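Long-range contact in DNA topoisomerase 2-associated protein PAT1 (Saccharomyces cerevisiae, PDB 5LMG), which probably promotes mRNA decapping and represses translation, its C-terminal domain binding the decapping enzyme Dcp2 and the exonuclease Xrn1 directly: residues T146-L151 / N260-R265. The protein carries 2 engineered substitutions. Residues are numbered along the deposited sequence; the frame is centred on the assembly and turned at random.
Sequences TPKPTL and NDHIMR. With EDO (1,2-ethanediol), chain H.
Lys-148 and Pro-149, in an irregular loop, lie alongside one turn of helix 257-267, the CA atoms of Lys-148 and His-262 standing 6.8 Å apart. The case illustrates how one imidazole can join a loop to a helix. With CG anti to the backbone N (chi1 180°), the His-262 ring projects from the helix onto the loop backbone, where NE2 donates to Pro-149 O at 2.7 Å. The acceptor lies near the ring plane, yet the donor sits well above the plane of the carbonyl. Over one face, Lys-148 CD makes a CH-pi contact 3.8 Å from the centroid of the His-262 ring, a bend at chi2 (-71°) bringing CD there, toward the rim. On the other ring nitrogen, a water is hydrogen-bonded to His-262 ND1 at 2.8 Å and weakly accepts from Lys-148 NZ and Arg-265 NH2. Replacing His-262 by alanine is likely to leave Pro-149 O without this donor and Lys-148 CD without the ring face it lies over. Beside the imidazole, Pro-149 CG meets Ile-263 CD1 at 3.5 Å. Both of these apolar side chains also touch Leu-154 of helix 151-174, which follows directly after the loop, so the contact brings helix 257-267 against the start of that helix in this mostly helical domain.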
loop_
_atom_site.group_PDB
_atom_site.type_symbol
_atom_site.label_atom_id
_atom_site.label_comp_id
_atom_site.label_asym_id
_atom_site.label_seq_id
_atom_site.Cartn_x
_atom_site.Cartn_y
_atom_site.Cartn_z
ATOM N N THR A 146 5.735 10.771 -10.901
ATOM C CA THR A 146 5.938 9.910 -12.081
ATOM C C THR A 146 4.568 9.696 -12.791
ATOM O O THR A 146 3.927 8.652 -12.594
ATOM C CB THR A 146 6.691 8.616 -11.693
ATOM O OG1 THR A 146 7.856 8.954 -10.942
ATOM C CG2 THR A 146 7.110 7.775 -12.917
ATOM N N PRO A 147 4.079 10.698 -13.569
ATOM C CA PRO A 147 2.765 10.541 -14.213
ATOM C C PRO A 147 2.755 9.546 -15.368
ATOM O O PRO A 147 1.703 8.999 -15.676
ATOM C CB PRO A 147 2.417 11.960 -14.665
ATOM C CG PRO A 147 3.737 12.605 -14.906
ATOM C CD PRO A 147 4.670 12.023 -13.874
ATOM N N LYS A 148 3.927 9.289 -15.980
ATOM C CA LYS A 148 4.054 8.347 -17.100
ATOM C C LYS A 148 5.132 7.273 -16.800
ATOM O O LYS A 148 6.200 7.286 -17.427
ATOM C CB LYS A 148 4.340 9.108 -18.417
ATOM C CG LYS A 148 3.241 10.078 -18.867
ATOM C CD LYS A 148 1.983 9.373 -19.368
ATOM C CE LYS A 148 0.894 10.353 -19.737
ATOM N NZ LYS A 148 -0.414 9.676 -19.952
ATOM N N PRO A 149 4.911 6.369 -15.808
ATOM C CA PRO A 149 5.938 5.351 -15.524
ATOM C C PRO A 149 6.112 4.369 -16.677
ATOM O O PRO A 149 5.137 3.968 -17.293
ATOM C CB PRO A 149 5.424 4.655 -14.261
ATOM C CG PRO A 149 3.958 4.861 -14.287
ATOM C CD PRO A 149 3.724 6.191 -14.940
ATOM N N THR A 150 7.347 3.994 -16.973
ATOM C CA THR A 150 7.616 3.037 -18.057
ATOM C C THR A 150 7.317 1.626 -17.538
ATOM O O THR A 150 7.174 1.454 -16.325
ATOM C CB THR A 150 9.069 3.186 -18.539
ATOM O OG1 THR A 150 9.943 2.794 -17.480
ATOM C CG2 THR A 150 9.397 4.611 -18.983
ATOM N N LEU A 151 7.213 0.624 -18.426
ATOM C CA LEU A 151 6.978 -0.759 -17.986
ATOM C C LEU A 151 8.076 -1.258 -16.996
ATOM O O LEU A 151 7.759 -1.931 -16.019
ATOM C CB LEU A 151 6.799 -1.730 -19.175
ATOM C CG LEU A 151 6.386 -3.182 -18.841
ATOM C CD1 LEU A 151 5.080 -3.235 -18.038
ATOM C CD2 LEU A 151 6.278 -4.032 -20.115
ATOM N N ASN A 260 -4.320 6.257 -15.060
ATOM C CA ASN A 260 -4.928 4.921 -15.144
ATOM C C ASN A 260 -4.795 4.325 -16.546
ATOM O O ASN A 260 -4.327 3.190 -16.686
ATOM C CB ASN A 260 -6.395 4.951 -14.713
ATOM C CG ASN A 260 -6.627 5.241 -13.252
ATOM O OD1 ASN A 260 -5.730 5.138 -12.407
ATOM N ND2 ASN A 260 -7.859 5.593 -12.921
ATOM N N ASP A 261 -5.153 5.117 -17.581
ATOM C CA ASP A 261 -5.057 4.736 -18.994
ATOM C C ASP A 261 -3.680 4.234 -19.370
ATOM O O ASP A 261 -3.564 3.194 -20.028
ATOM C CB ASP A 261 -5.396 5.936 -19.883
ATOM C CG ASP A 261 -6.877 6.190 -20.085
ATOM O OD1 ASP A 261 -7.697 5.649 -19.295
ATOM O OD2 ASP A 261 -7.225 6.926 -21.033
ATOM N N HIS A 262 -2.649 5.010 -18.987
ATOM C CA HIS A 262 -1.241 4.740 -19.233
ATOM C C HIS A 262 -0.829 3.380 -18.657
ATOM O O HIS A 262 -0.234 2.578 -19.389
ATOM C CB HIS A 262 -0.379 5.901 -18.701
ATOM C CG HIS A 262 1.088 5.701 -18.908
ATOM N ND1 HIS A 262 1.684 5.972 -20.123
ATOM C CD2 HIS A 262 2.025 5.239 -18.051
ATOM C CE1 HIS A 262 2.964 5.675 -19.968
ATOM N NE2 HIS A 262 3.217 5.236 -18.735
ATOM N N ILE A 263 -1.195 3.104 -17.378
ATOM C CA ILE A 263 -0.917 1.841 -16.671
ATOM C C ILE A 263 -1.668 0.677 -17.327
ATOM O O ILE A 263 -1.074 -0.381 -17.539
ATOM C CB ILE A 263 -1.232 1.893 -15.137
ATOM C CG1 ILE A 263 -0.692 3.170 -14.422
ATOM C CG2 ILE A 263 -0.766 0.619 -14.416
ATOM C CD1 ILE A 263 0.756 3.442 -14.454
ATOM N N MET A 264 -2.978 0.866 -17.602
ATOM C CA MET A 264 -3.852 -0.131 -18.226
ATOM C C MET A 264 -3.304 -0.601 -19.578
ATOM O O MET A 264 -3.288 -1.800 -19.842
ATOM C CB MET A 264 -5.283 0.404 -18.372
ATOM C CG MET A 264 -6.065 0.423 -17.060
ATOM S SD MET A 264 -7.816 0.857 -17.303
ATOM C CE MET A 264 -7.693 2.546 -17.562
ATOM N N ARG A 265 -2.807 0.343 -20.392
ATOM C CA ARG A 265 -2.189 0.121 -21.703
ATOM C C ARG A 265 -0.915 -0.744 -21.555
ATOM O O ARG A 265 -0.758 -1.731 -22.277
ATOM C CB ARG A 265 -1.859 1.488 -22.331
ATOM C CG ARG A 265 -1.561 1.494 -23.825
ATOM C CD ARG A 265 -2.064 2.772 -24.496
ATOM N NE ARG A 265 -1.457 4.005 -23.976
ATOM C CZ ARG A 265 -2.113 4.946 -23.298
ATOM N NH1 ARG A 265 -3.406 4.806 -23.030
ATOM N NH2 ARG A 265 -1.476 6.032 -22.875
HETATM C C1 EDO H . -11.285 7.008 -10.768
HETATM O O1 EDO H . -11.785 6.158 -9.745
HETATM C C2 EDO H . -10.052 7.774 -10.234
HETATM O O2 EDO H . -8.931 6.904 -10.039
HETATM O O HOH W 1 0.751 7.584 -22.190
#